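Inositol monophosphatase (Zymomonas mobilis, PDB 4N81) probably hydrolyses phosphate monoesters, such as inositol monophosphate, with the help of magnesium ions. Local coordinates at residues I142-C147 against L193-D199; Q124-V128 against Y188-L192; L12-L16 against I57-R62; I24-F28 against P121-E125; L200-L206 against V238-A244. One frame throughout, in Å; residues are numbered along the deposited sequence.

Contact 1: I142-C147 against L193-D199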
# COMPACT_ATOMS: atom_id res chain seq x y z
N ILE A 142 -12.26 -7.05 17.14
CA ILE A 142 -12.03 -5.73 16.58
C ILE A 142 -13.34 -5.08 16.18
O ILE A 142 -14.37 -5.77 16.04
CB ILE A 142 -11.09 -5.79 15.33
CG1 ILE A 142 -11.71 -6.68 14.24
CG2 ILE A 142 -9.63 -6.26 15.78
CD1 ILE A 142 -10.99 -6.47 12.82
N HIS A 143 -13.30 -3.75 16.02
CA HIS A 143 -14.50 -2.98 15.78
C HIS A 143 -14.24 -1.92 14.70
O HIS A 143 -13.24 -1.21 14.75
CB HIS A 143 -14.86 -2.22 17.08
CG HIS A 143 -15.23 -3.13 18.21
ND1 HIS A 143 -14.32 -3.54 19.17
CD2 HIS A 143 -16.40 -3.74 18.52
CE1 HIS A 143 -14.92 -4.36 20.02
NE2 HIS A 143 -16.18 -4.49 19.65
N THR A 144 -15.21 -1.77 13.80
CA THR A 144 -15.22 -0.62 12.89
C THR A 144 -15.47 0.65 13.73
O THR A 144 -15.84 0.55 14.92
CB THR A 144 -16.30 -0.73 11.87
OG1 THR A 144 -17.59 -0.76 12.53
CG2 THR A 144 -16.10 -2.02 10.97
N ARG A 145 -15.11 1.80 13.16
CA ARG A 145 -15.42 3.08 13.82
C ARG A 145 -16.62 3.74 13.23
O ARG A 145 -17.05 3.43 12.09
CB ARG A 145 -14.24 4.04 13.73
CG ARG A 145 -13.97 4.56 12.27
CD ARG A 145 -12.70 5.47 12.30
NE ARG A 145 -12.41 5.96 10.95
CZ ARG A 145 -11.18 6.29 10.54
NH1 ARG A 145 -10.17 6.29 11.41
NH2 ARG A 145 -11.00 6.70 9.28
N SER A 146 -17.20 4.65 14.02
CA SER A 146 -18.32 5.43 13.51
C SER A 146 -17.78 6.64 12.74
O SER A 146 -16.61 7.01 12.86
CB SER A 146 -19.22 5.93 14.64
OG SER A 146 -18.43 6.73 15.49
N CYS A 147 -18.65 7.28 11.96
CA CYS A 147 -18.21 8.40 11.13
C CYS A 147 -19.42 9.33 10.88
O CYS A 147 -20.49 8.86 10.51
CB CYS A 147 -17.70 7.86 9.78
SG CYS A 147 -17.03 9.23 8.75
N LEU A 193 -10.62 -1.40 7.10
CA LEU A 193 -11.93 -0.83 7.48
C LEU A 193 -12.49 -1.60 8.70
O LEU A 193 -13.06 -0.96 9.62
CB LEU A 193 -12.91 -0.89 6.26
CG LEU A 193 -14.37 -0.42 6.56
CD1 LEU A 193 -15.01 0.12 5.22
CD2 LEU A 193 -15.27 -1.56 7.06
N SER A 194 -12.24 -2.94 8.76
CA SER A 194 -12.76 -3.74 9.90
C SER A 194 -12.03 -3.38 11.19
O SER A 194 -12.59 -3.52 12.26
CB SER A 194 -12.57 -5.25 9.63
OG SER A 194 -13.23 -5.53 8.40
N LEU A 195 -10.77 -2.94 11.07
CA LEU A 195 -9.99 -2.53 12.25
C LEU A 195 -10.34 -1.11 12.67
O LEU A 195 -9.87 -0.62 13.72
CB LEU A 195 -8.48 -2.59 11.93
CG LEU A 195 -7.91 -4.00 11.84
CD1 LEU A 195 -6.57 -3.86 11.11
CD2 LEU A 195 -7.68 -4.57 13.29
N GLY A 196 -11.15 -0.43 11.88
CA GLY A 196 -11.48 0.95 12.26
C GLY A 196 -10.55 2.06 11.75
O GLY A 196 -10.45 3.14 12.36
N HIS A 197 -9.79 1.78 10.68
CA HIS A 197 -8.87 2.81 10.12
C HIS A 197 -9.30 3.33 8.76
O HIS A 197 -8.62 4.18 8.18
CB HIS A 197 -7.46 2.19 9.98
CG HIS A 197 -6.95 1.61 11.25
ND1 HIS A 197 -6.83 2.34 12.41
CD2 HIS A 197 -6.50 0.36 11.54
CE1 HIS A 197 -6.36 1.57 13.37
NE2 HIS A 197 -6.14 0.36 12.87
N CYS A 198 -10.46 2.86 8.25
CA CYS A 198 -10.93 3.30 6.94
C CYS A 198 -12.46 3.40 7.09
O CYS A 198 -13.00 2.60 7.85
CB CYS A 198 -10.58 2.15 5.89
SG CYS A 198 -10.96 2.66 4.32
N ASP A 199 -13.18 4.30 6.39
CA ASP A 199 -14.65 4.36 6.61
C ASP A 199 -15.47 3.79 5.48
O ASP A 199 -16.58 3.31 5.72
CB ASP A 199 -15.10 5.82 6.82
CG ASP A 199 -14.37 6.45 8.02
OD1 ASP A 199 -13.50 7.32 7.83
OD2 ASP A 199 -14.59 5.95 9.15
O HOH W 1 -10.80 -2.39 16.43
O HOH W 2 -14.26 1.47 10.27
O HOH W 3 -16.48 4.16 9.55
O HOH W 4 -7.95 6.37 9.67
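The guanidinium of Arg145 lies with one face over the backbone of the 193-199 turn, where His197 C and Cys198 N sit above its rim, and turns its NE-side edge to the carboxylate of Asp199. The grip is side-on: Arg145 NE reaches Asp199 OD2 at 2.8 Å in a nearly straight bond (171°), on the syn side and somewhat out of the carboxylate plane, while NH2 reaches Asp199 OD1 at 3.0 Å from above that plane, because the two flat groups are inclined by 35°. An extended chain from CG to NE carries the arginine past Gly196 O to this carboxylate. Asp199 OD1 also accepts from Leu154 N, and a water links OD2 to Arg145 O, which would favour the charged form of the acid.

At the other end Ile142 CG2 makes an apolar contact with Leu195 CD2 at 3.6 Å, and Ile142 CD1 rests against the Ser194 carbonyl. Between the ends Thr144 CA is 4.1 Å from Gly196 CA, and a water accepts from Arg145 N and donates to Leu193 O and Cys198 O. Gly196 suits the spot, having no CB to strike His143 O. Its positive phi, the bond from Gly196 N to Leu193 O and a probable one from His197 N to Leu192 O make the Schellman motif by which the chain leaves helix 187-194 and turns toward strand 200-203.

Contact 2: Q124-V128 against Y188-L192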
# COMPACT_ATOMS: atom_id res chain seq x y z
N GLN A 124 2.18 -11.56 8.71
CA GLN A 124 1.41 -12.38 9.66
C GLN A 124 0.26 -11.58 10.29
O GLN A 124 0.21 -11.39 11.51
CB GLN A 124 2.31 -12.96 10.75
CG GLN A 124 3.65 -13.41 10.25
CD GLN A 124 3.57 -14.75 9.67
OE1 GLN A 124 2.70 -15.03 8.83
NE2 GLN A 124 4.45 -15.64 10.14
N GLU A 125 -0.63 -11.11 9.44
CA GLU A 125 -1.81 -10.41 9.91
C GLU A 125 -2.98 -11.22 9.39
O GLU A 125 -3.12 -11.41 8.16
CB GLU A 125 -1.84 -9.03 9.26
CG GLU A 125 -0.56 -8.21 9.59
CD GLU A 125 -0.56 -6.80 8.95
OE1 GLU A 125 -0.50 -5.79 9.70
OE2 GLU A 125 -0.60 -6.74 7.70
N ARG A 126 -3.86 -11.62 10.30
CA ARG A 126 -4.94 -12.52 9.94
C ARG A 126 -6.28 -12.03 10.53
O ARG A 126 -6.41 -11.88 11.76
CB ARG A 126 -4.66 -13.94 10.44
CG ARG A 126 -5.76 -14.94 10.01
CD ARG A 126 -5.38 -16.42 10.31
NE ARG A 126 -4.18 -16.78 9.55
CZ ARG A 126 -3.62 -18.00 9.53
NH1 ARG A 126 -4.15 -19.02 10.21
NH2 ARG A 126 -2.52 -18.19 8.80
N TRP A 127 -7.22 -11.75 9.63
CA TRP A 127 -8.59 -11.38 10.01
C TRP A 127 -9.47 -12.63 9.89
O TRP A 127 -9.37 -13.32 8.88
CB TRP A 127 -9.12 -10.39 8.97
CG TRP A 127 -8.56 -8.99 9.02
CD1 TRP A 127 -9.15 -7.88 9.64
CD2 TRP A 127 -7.33 -8.53 8.44
NE1 TRP A 127 -8.31 -6.78 9.48
CE2 TRP A 127 -7.22 -7.14 8.73
CE3 TRP A 127 -6.28 -9.16 7.73
CZ2 TRP A 127 -6.14 -6.35 8.26
CZ3 TRP A 127 -5.20 -8.38 7.28
CH2 TRP A 127 -5.14 -6.99 7.54
N VAL A 128 -10.32 -12.91 10.90
CA VAL A 128 -11.24 -14.05 10.81
C VAL A 128 -12.64 -13.56 11.13
O VAL A 128 -12.87 -12.98 12.21
CB VAL A 128 -10.89 -15.12 11.87
CG1 VAL A 128 -11.82 -16.35 11.69
CG2 VAL A 128 -9.41 -15.51 11.73
N TYR A 188 -6.89 -5.69 1.43
CA TYR A 188 -6.30 -5.09 2.61
C TYR A 188 -7.16 -3.91 3.08
O TYR A 188 -7.27 -3.67 4.30
CB TYR A 188 -4.87 -4.59 2.32
CG TYR A 188 -4.04 -4.58 3.60
CD1 TYR A 188 -3.29 -5.71 3.98
CD2 TYR A 188 -3.98 -3.45 4.40
CE1 TYR A 188 -2.49 -5.70 5.14
CE2 TYR A 188 -3.22 -3.46 5.57
CZ TYR A 188 -2.51 -4.58 5.95
OH TYR A 188 -1.72 -4.53 7.11
N ASN A 189 -7.79 -3.20 2.15
CA ASN A 189 -8.55 -2.02 2.65
C ASN A 189 -9.76 -2.43 3.45
O ASN A 189 -10.19 -1.71 4.36
CB ASN A 189 -8.98 -1.12 1.49
CG ASN A 189 -7.77 -0.47 0.83
OD1 ASN A 189 -6.92 0.10 1.50
ND2 ASN A 189 -7.71 -0.56 -0.48
N TYR A 190 -10.30 -3.61 3.15
CA TYR A 190 -11.46 -4.09 3.90
C TYR A 190 -10.98 -4.54 5.27
O TYR A 190 -11.69 -4.36 6.27
CB TYR A 190 -12.15 -5.24 3.17
CG TYR A 190 -12.68 -4.84 1.76
CD1 TYR A 190 -11.82 -4.86 0.63
CD2 TYR A 190 -14.00 -4.42 1.58
CE1 TYR A 190 -12.28 -4.51 -0.63
CE2 TYR A 190 -14.47 -4.08 0.34
CZ TYR A 190 -13.60 -4.13 -0.77
OH TYR A 190 -14.10 -3.77 -2.01
N GLY A 191 -9.74 -5.06 5.32
CA GLY A 191 -9.23 -5.39 6.64
C GLY A 191 -9.01 -4.09 7.42
O GLY A 191 -9.34 -4.05 8.64
N LEU A 192 -8.55 -3.03 6.75
CA LEU A 192 -8.28 -1.80 7.56
C LEU A 192 -9.62 -1.22 7.97
O LEU A 192 -9.75 -0.59 9.09
CB LEU A 192 -7.51 -0.75 6.69
CG LEU A 192 -6.03 -1.14 6.50
CD1 LEU A 192 -5.39 -0.20 5.43
CD2 LEU A 192 -5.28 -1.06 7.89
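Trp127 projects from strand 125-130 onto helix 187-194, a case of helix-on-sheet packing in the layered alpha/beta fold of the inositol monophosphatase family; the strand and helix segments cross at 71°. From CB, with CG anti to the carbonyl carbon (chi1 -73°), the side chain heads for the helix. Trp127 CD1 comes 3.9 Å from Gly191 CA, and NE1 gives a weak, bent bond to Gly191 O. CE2 and CZ2 then lie against Gly191 CA, which sits 3.1 Å above the indole plane; glycine suits this place because a CB would run into the ring. At the far tip Trp127 CH2 meets Tyr188 CE1 at 3.8 Å, an edge-to-face pair with planes at 83° in which the indole edge points at the tyrosine face.

Glu125, two residues earlier on the same side of the strand, extends its chain to the same tyrosine. Its OE1 also forms a salt bridge with Arg29 of the second subunit, which in turn bonds Tyr188 OH. Tyr188 OH donates to Glu125 OE2 on the syn side, tilted from the carboxylate plane, at a short 2.5 Å.

Contact 3: L12-L16 against I57-R62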
# COMPACT_ATOMS: atom_id res chain seq x y z
N LEU A 12 -10.30 -25.65 10.20
CA LEU A 12 -9.81 -26.04 8.88
C LEU A 12 -9.37 -24.78 8.10
O LEU A 12 -8.34 -24.77 7.44
CB LEU A 12 -10.95 -26.71 8.09
CG LEU A 12 -10.62 -27.23 6.68
CD1 LEU A 12 -9.37 -28.09 6.75
CD2 LEU A 12 -11.79 -28.05 6.07
N ALA A 13 -10.11 -23.69 8.25
CA ALA A 13 -9.83 -22.49 7.46
C ALA A 13 -8.46 -21.93 7.84
O ALA A 13 -7.65 -21.54 6.97
CB ALA A 13 -10.94 -21.46 7.64
N HIS A 14 -8.15 -21.97 9.14
CA HIS A 14 -6.82 -21.56 9.57
C HIS A 14 -5.75 -22.46 9.01
O HIS A 14 -4.65 -21.99 8.65
CB HIS A 14 -6.72 -21.61 11.11
CG HIS A 14 -7.29 -20.40 11.78
ND1 HIS A 14 -6.72 -19.15 11.67
CD2 HIS A 14 -8.40 -20.23 12.54
CE1 HIS A 14 -7.44 -18.27 12.34
NE2 HIS A 14 -8.48 -18.90 12.88
N ARG A 15 -6.07 -23.76 8.94
CA ARG A 15 -5.06 -24.68 8.37
C ARG A 15 -4.80 -24.39 6.89
O ARG A 15 -3.64 -24.39 6.43
CB ARG A 15 -5.49 -26.15 8.61
CG ARG A 15 -4.65 -27.19 7.84
CD ARG A 15 -4.49 -28.53 8.59
NE ARG A 15 -5.52 -29.55 8.34
CZ ARG A 15 -6.62 -29.71 9.08
NH1 ARG A 15 -6.88 -28.87 10.09
NH2 ARG A 15 -7.50 -30.68 8.80
N LEU A 16 -5.86 -24.05 6.15
CA LEU A 16 -5.71 -23.72 4.74
C LEU A 16 -4.89 -22.45 4.61
O LEU A 16 -4.01 -22.34 3.75
CB LEU A 16 -7.08 -23.55 4.09
CG LEU A 16 -7.98 -24.80 4.12
CD1 LEU A 16 -9.32 -24.43 3.52
CD2 LEU A 16 -7.38 -25.97 3.35
N ILE A 57 -6.40 -30.62 0.47
CA ILE A 57 -6.90 -30.75 1.83
C ILE A 57 -8.44 -30.73 1.86
O ILE A 57 -9.06 -31.53 2.57
CB ILE A 57 -6.35 -29.62 2.74
CG1 ILE A 57 -4.86 -29.86 3.00
CG2 ILE A 57 -7.13 -29.52 4.07
CD1 ILE A 57 -4.15 -28.59 3.50
N LEU A 58 -9.06 -29.85 1.06
CA LEU A 58 -10.52 -29.83 1.06
C LEU A 58 -11.12 -31.14 0.53
O LEU A 58 -12.15 -31.62 1.03
CB LEU A 58 -11.04 -28.62 0.28
CG LEU A 58 -10.87 -27.31 1.06
CD1 LEU A 58 -11.14 -26.13 0.15
CD2 LEU A 58 -11.82 -27.27 2.25
N GLU A 59 -10.45 -31.75 -0.45
CA GLU A 59 -10.92 -33.02 -0.99
C GLU A 59 -10.81 -34.11 0.05
O GLU A 59 -11.67 -35.00 0.12
CB GLU A 59 -10.14 -33.39 -2.25
CG GLU A 59 -10.63 -32.66 -3.51
CD GLU A 59 -9.53 -32.44 -4.55
OE1 GLU A 59 -9.74 -31.60 -5.46
OE2 GLU A 59 -8.47 -33.10 -4.44
N GLN A 60 -9.79 -34.05 0.90
CA GLN A 60 -9.79 -35.06 1.97
C GLN A 60 -10.74 -34.78 3.16
O GLN A 60 -11.39 -35.70 3.65
CB GLN A 60 -8.38 -35.39 2.46
CG GLN A 60 -8.37 -36.39 3.58
CD GLN A 60 -7.03 -37.09 3.78
OE1 GLN A 60 -5.99 -36.44 3.91
NE2 GLN A 60 -7.05 -38.42 3.80
N GLU A 61 -10.80 -33.54 3.65
CA GLU A 61 -11.51 -33.24 4.89
C GLU A 61 -12.94 -32.77 4.68
O GLU A 61 -13.74 -32.82 5.61
CB GLU A 61 -10.80 -32.16 5.71
CG GLU A 61 -9.32 -32.31 5.84
CD GLU A 61 -8.94 -33.36 6.84
OE1 GLU A 61 -9.84 -33.88 7.55
OE2 GLU A 61 -7.74 -33.67 6.90
N ARG A 62 -13.28 -32.28 3.48
CA ARG A 62 -14.66 -31.89 3.26
C ARG A 62 -15.14 -32.45 1.95
O ARG A 62 -15.50 -31.70 1.05
CB ARG A 62 -14.80 -30.36 3.28
CG ARG A 62 -14.50 -29.78 4.65
CD ARG A 62 -15.53 -30.17 5.71
NE ARG A 62 -15.32 -29.37 6.91
CZ ARG A 62 -14.46 -29.68 7.88
NH1 ARG A 62 -13.76 -30.80 7.80
NH2 ARG A 62 -14.30 -28.86 8.92
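Leu12 and Leu16 interlock with Ile57 and Leu58 in the tight part of this contact, where two nearly antiparallel helices (154°) meet and the packing is mainly aliphatic. Leu16 divides its branches: CD2 slides past Ile57 CG2 at 3.6 Å, and CD1 crosses Leu58 CD2 at 4.0 Å. Leu12 does likewise, CD1 against Ile57 CG2 and CD2 against Leu58 CD2 at 3.9 Å. At 11.7 Å between the segment axes, the gap is bridged by long branched side chains, each reaching two partners.

Leu12 CD2 also lies centrally over one face of the Arg62 guanidinium, 3.6 Å above its plane. Arg62 NH1 bonds Glu61 O at 3.0 Å and NH2 forms a salt bridge with Asp9, so a charged side chain can cover a leucine while its polar edges stay satisfied.

The outer side is looser. Arg15, exposed and bent at chi2 and chi3, offers NH2 to Glu61 OE2 at 3.6 Å, a long salt bridge with the two planes almost perpendicular. Opposite charges on long, flexible chains suit this rim. Helix 7-24 rests Ala13 on Leu115 and Ile117 of strand 112-120, while helix 42-61 sets Leu58 on Trp83 and Leu85 of strand 81-86: an antiparallel helix pair forming an outer layer against the larger sheet.

Contact 4: I24-F28 against P121-E125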
# COMPACT_ATOMS: atom_id res chain seq x y z
N ILE A 24 3.38 -19.61 -0.50
CA ILE A 24 3.46 -18.29 -1.16
C ILE A 24 4.69 -17.49 -0.72
O ILE A 24 5.35 -16.87 -1.54
CB ILE A 24 2.19 -17.46 -0.85
CG1 ILE A 24 0.95 -18.10 -1.52
CG2 ILE A 24 2.38 -15.97 -1.27
CD1 ILE A 24 -0.45 -17.51 -0.98
N ARG A 25 5.03 -17.56 0.56
CA ARG A 25 6.08 -16.68 1.11
C ARG A 25 7.42 -16.70 0.35
O ARG A 25 7.96 -15.63 0.02
CB ARG A 25 6.29 -17.00 2.60
CG ARG A 25 7.20 -16.07 3.37
CD ARG A 25 7.28 -16.50 4.88
NE ARG A 25 5.99 -16.32 5.56
CZ ARG A 25 5.20 -17.32 5.96
NH1 ARG A 25 4.03 -17.07 6.59
NH2 ARG A 25 5.59 -18.58 5.75
N PRO A 26 7.95 -17.89 0.01
CA PRO A 26 9.25 -17.92 -0.66
C PRO A 26 9.25 -17.13 -1.99
O PRO A 26 10.33 -16.84 -2.50
CB PRO A 26 9.49 -19.42 -0.93
CG PRO A 26 8.69 -20.11 0.11
CD PRO A 26 7.49 -19.25 0.36
N PHE A 27 8.08 -16.99 -2.64
CA PHE A 27 8.02 -16.31 -3.95
C PHE A 27 7.92 -14.80 -3.84
O PHE A 27 8.04 -14.12 -4.83
CB PHE A 27 6.83 -16.81 -4.76
CG PHE A 27 6.95 -18.27 -5.14
CD1 PHE A 27 6.25 -19.25 -4.45
CD2 PHE A 27 7.82 -18.64 -6.15
CE1 PHE A 27 6.38 -20.59 -4.79
CE2 PHE A 27 7.96 -19.99 -6.51
CZ PHE A 27 7.23 -20.96 -5.82
N PHE A 28 7.64 -14.29 -2.66
CA PHE A 28 7.44 -12.84 -2.53
C PHE A 28 8.78 -12.10 -2.76
O PHE A 28 9.81 -12.49 -2.18
CB PHE A 28 6.92 -12.56 -1.11
CG PHE A 28 6.67 -11.08 -0.86
CD1 PHE A 28 5.71 -10.41 -1.62
CD2 PHE A 28 7.36 -10.43 0.14
CE1 PHE A 28 5.46 -9.02 -1.40
CE2 PHE A 28 7.11 -9.10 0.42
CZ PHE A 28 6.16 -8.39 -0.34
N PRO A 121 0.49 -13.19 4.53
CA PRO A 121 1.48 -14.17 5.02
C PRO A 121 2.86 -13.59 5.23
O PRO A 121 3.70 -14.28 5.82
CB PRO A 121 1.50 -15.23 3.92
CG PRO A 121 1.09 -14.44 2.63
CD PRO A 121 0.06 -13.46 3.15
N ILE A 122 3.12 -12.35 4.76
CA ILE A 122 4.46 -11.79 4.95
C ILE A 122 4.54 -11.17 6.34
O ILE A 122 5.46 -11.46 7.12
CB ILE A 122 4.78 -10.71 3.86
CG1 ILE A 122 4.52 -11.30 2.46
CG2 ILE A 122 6.26 -10.19 4.00
CD1 ILE A 122 5.22 -12.66 2.18
N HIS A 123 3.56 -10.34 6.68
CA HIS A 123 3.54 -9.72 8.03
C HIS A 123 2.75 -10.42 9.09
O HIS A 123 2.71 -9.98 10.24
CB HIS A 123 3.27 -8.23 7.91
CG HIS A 123 4.40 -7.55 7.18
ND1 HIS A 123 4.21 -6.72 6.09
CD2 HIS A 123 5.74 -7.67 7.35
CE1 HIS A 123 5.39 -6.33 5.65
NE2 HIS A 123 6.34 -6.91 6.37
N GLN A 124 2.18 -11.56 8.71
CA GLN A 124 1.41 -12.38 9.66
C GLN A 124 0.26 -11.58 10.29
O GLN A 124 0.21 -11.39 11.51
CB GLN A 124 2.31 -12.96 10.75
CG GLN A 124 3.65 -13.41 10.25
CD GLN A 124 3.57 -14.75 9.67
OE1 GLN A 124 2.70 -15.03 8.83
NE2 GLN A 124 4.45 -15.64 10.14
N GLU A 125 -0.63 -11.11 9.44
CA GLU A 125 -1.81 -10.41 9.91
C GLU A 125 -2.98 -11.22 9.39
O GLU A 125 -3.12 -11.41 8.16
CB GLU A 125 -1.84 -9.03 9.26
CG GLU A 125 -0.56 -8.21 9.59
CD GLU A 125 -0.56 -6.80 8.95
OE1 GLU A 125 -0.50 -5.79 9.70
OE2 GLU A 125 -0.60 -6.74 7.70
O HOH W 5 7.02 -13.61 6.61
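Pro121 opens the segment by receiving Arg25. Its carbonyl oxygen is gripped side-on by two nitrogens of the guanidinium: Arg25 NH1 at 2.9 Å from Pro121 O, in the carbonyl plane and on a lone pair, and Arg25 NE at 3.1 Å from the same oxygen, tilted from that plane. A bend at chi3 (-67°) swings the guanidinium onto this carbonyl, while NH2 keeps a salt bridge with Asp22; arginine suits the place by offering several N-H groups at once. Pro121 CG lies 4.4 Å from Ile24 CG2.

Ile122 follows, lending its CH groups to the flat Phe28 ring: CG1 stands over the face, 3.9 Å from the Phe28 centroid in a CH-pi contact. Its carbonyl takes a bond from a water that also meets Arg25 NE weakly. These residues connect antiparallel strands 112-120 and 125-130, a hairpin closed by a G1 beta bulge in which Gln124 and Glu125 both face Gln120. His123 stacks on His123 of the second subunit. Gln124, with positive phi, bends its chain so that OE1 accepts a weak bond from Arg25 NH1 at 3.3 Å.

Contact 5: L200-L206 against V238-A244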
# COMPACT_ATOMS: atom_id res chain seq x y z
N LEU A 200 -14.96 3.89 4.25
CA LEU A 200 -15.69 3.38 3.08
C LEU A 200 -14.71 2.71 2.13
O LEU A 200 -13.59 3.18 1.97
CB LEU A 200 -16.33 4.59 2.32
CG LEU A 200 -17.49 5.25 3.08
CD1 LEU A 200 -17.86 6.63 2.44
CD2 LEU A 200 -18.74 4.37 3.08
N VAL A 201 -15.14 1.61 1.50
CA VAL A 201 -14.42 1.11 0.36
C VAL A 201 -15.48 0.92 -0.73
O VAL A 201 -16.54 0.37 -0.47
CB VAL A 201 -13.82 -0.27 0.67
CG1 VAL A 201 -13.02 -0.78 -0.57
CG2 VAL A 201 -12.90 -0.22 1.90
N VAL A 202 -15.18 1.36 -1.95
CA VAL A 202 -16.12 1.21 -3.07
C VAL A 202 -15.33 0.65 -4.23
O VAL A 202 -14.33 1.26 -4.64
CB VAL A 202 -16.74 2.58 -3.48
CG1 VAL A 202 -17.58 2.44 -4.79
CG2 VAL A 202 -17.61 3.11 -2.32
N GLU A 203 -15.77 -0.50 -4.77
CA GLU A 203 -15.09 -1.11 -5.88
C GLU A 203 -16.08 -1.67 -6.88
O GLU A 203 -17.26 -1.93 -6.55
CB GLU A 203 -14.14 -2.23 -5.41
CG GLU A 203 -12.95 -1.60 -4.58
CD GLU A 203 -11.85 -2.59 -4.20
OE1 GLU A 203 -12.17 -3.75 -3.87
OE2 GLU A 203 -10.67 -2.19 -4.23
N GLN A 204 -15.55 -1.96 -8.06
CA GLN A 204 -16.38 -2.54 -9.13
C GLN A 204 -15.55 -3.55 -9.89
O GLN A 204 -14.31 -3.38 -9.99
CB GLN A 204 -16.84 -1.41 -10.08
CG GLN A 204 -17.71 -1.88 -11.27
CD GLN A 204 -18.18 -0.72 -12.13
OE1 GLN A 204 -17.38 0.10 -12.53
NE2 GLN A 204 -19.50 -0.61 -12.36
N GLY A 205 -16.20 -4.58 -10.44
CA GLY A 205 -15.48 -5.55 -11.26
C GLY A 205 -14.88 -6.70 -10.49
O GLY A 205 -14.17 -7.52 -11.06
N LEU A 206 -15.18 -6.83 -9.20
CA LEU A 206 -14.65 -7.98 -8.42
C LEU A 206 -15.31 -9.32 -8.81
O LEU A 206 -16.49 -9.34 -9.26
CB LEU A 206 -14.89 -7.76 -6.91
CG LEU A 206 -13.87 -6.86 -6.19
CD1 LEU A 206 -13.70 -5.54 -6.79
CD2 LEU A 206 -14.32 -6.71 -4.74
N VAL A 238 -22.37 -9.37 -9.31
CA VAL A 238 -21.50 -8.96 -10.41
C VAL A 238 -20.23 -8.28 -9.96
O VAL A 238 -19.31 -8.10 -10.75
CB VAL A 238 -22.23 -8.05 -11.44
CG1 VAL A 238 -23.47 -8.80 -11.97
CG2 VAL A 238 -22.59 -6.74 -10.78
N GLY A 239 -20.16 -7.93 -8.68
CA GLY A 239 -18.88 -7.45 -8.11
C GLY A 239 -18.76 -5.96 -7.92
O GLY A 239 -17.64 -5.42 -7.88
N GLU A 240 -19.90 -5.28 -7.91
CA GLU A 240 -19.98 -3.90 -7.41
C GLU A 240 -20.15 -4.06 -5.90
O GLU A 240 -21.11 -4.72 -5.47
CB GLU A 240 -21.22 -3.21 -8.01
CG GLU A 240 -20.93 -2.86 -9.47
CD GLU A 240 -22.15 -2.34 -10.26
OE1 GLU A 240 -23.28 -2.28 -9.72
OE2 GLU A 240 -21.92 -2.00 -11.44
N VAL A 241 -19.28 -3.42 -5.12
CA VAL A 241 -19.36 -3.57 -3.68
C VAL A 241 -19.21 -2.23 -3.03
O VAL A 241 -18.48 -1.35 -3.53
CB VAL A 241 -18.27 -4.57 -3.09
CG1 VAL A 241 -18.36 -5.96 -3.76
CG2 VAL A 241 -16.90 -4.05 -3.31
N ILE A 242 -19.87 -2.08 -1.88
CA ILE A 242 -19.59 -0.95 -0.98
C ILE A 242 -19.49 -1.51 0.44
O ILE A 242 -20.33 -2.34 0.83
CB ILE A 242 -20.64 0.16 -1.07
CG1 ILE A 242 -20.35 1.27 -0.06
CG2 ILE A 242 -22.13 -0.43 -0.88
CD1 ILE A 242 -21.13 2.56 -0.36
N ALA A 243 -18.42 -1.12 1.14
CA ALA A 243 -18.27 -1.50 2.54
C ALA A 243 -18.21 -0.18 3.33
O ALA A 243 -17.57 0.77 2.87
CB ALA A 243 -16.94 -2.33 2.72
N ALA A 244 -18.90 -0.13 4.48
CA ALA A 244 -18.86 1.04 5.35
C ALA A 244 -18.60 0.57 6.77
O ALA A 244 -19.15 -0.46 7.17
CB ALA A 244 -20.22 1.75 5.31
O HOH W 6 -18.76 -5.39 -11.15
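Val201 and Ala243 exchange both of their backbone bonds, N to O at 2.9 Å each way, and form one hydrogen-bonded pair of an antiparallel ladder. The next such pair is Glu203 with Val241, where Glu203 N reaches Val241 O at 3.1 Å and Val241 N returns to Glu203 O at 2.9 Å. Val241 O accepts a second hydrogen bond, from Trp228 NE1. Beyond the strands, Leu206 N gives to Gly239 O at 3.1 Å, and a water accepts from Gly205 N and donates to Val238 O, so polar atoms remain bonded as the ladder frays. Both glycines have positive phi, and at Gly239 a CB would strike Leu206 O.

The polar side chains are equally well provided for. Gln204 and Glu240 lie side by side; Gln204 NE2 donates to Glu240 OE2 at 2.9 Å on the anti side, tilted from the carboxylate plane, with the acceptor in the amide plane, while Gln204 OE1 accepts from Glu164 N. Buried Glu203 is held by Tyr190 OH on OE1 and Thr158 OG1 on OE2.

Apolar residues fill the rest: Val202 CG2 lies 4.0 Å from Ile242 CG1, and Leu200 CD2 3.7 Å from Ala244 CB. The Val202 and Ile242 face is covered by helix 250-257, the Val201 and Ala243 face by helix 187-194, with strands 154-157 and 224-226 flanking the pair.

Overall arrangement
Contacts 2 and 5 are the buried ones, and helix 187-194 joins them: it meets the larger sheet in contact 2 and, through Tyr190, the smaller sheet of contact 5. Contact 1 uses the end of that same helix and mixes an ion pair and waters with its apolar end. Contacts 3 and 4, like contact 1, are partly buried and nearer the surface; they lie on the far side of the chain's centre from contact 5, both drawing on helix 7-24 or its exit. Chemistry follows place: backbone ladder in 5, aromatic packing in 2, leucines edged by charge in 3, an arginine binding a turn in 4. Contacts 1, 2 and 4 also touch the second subunit.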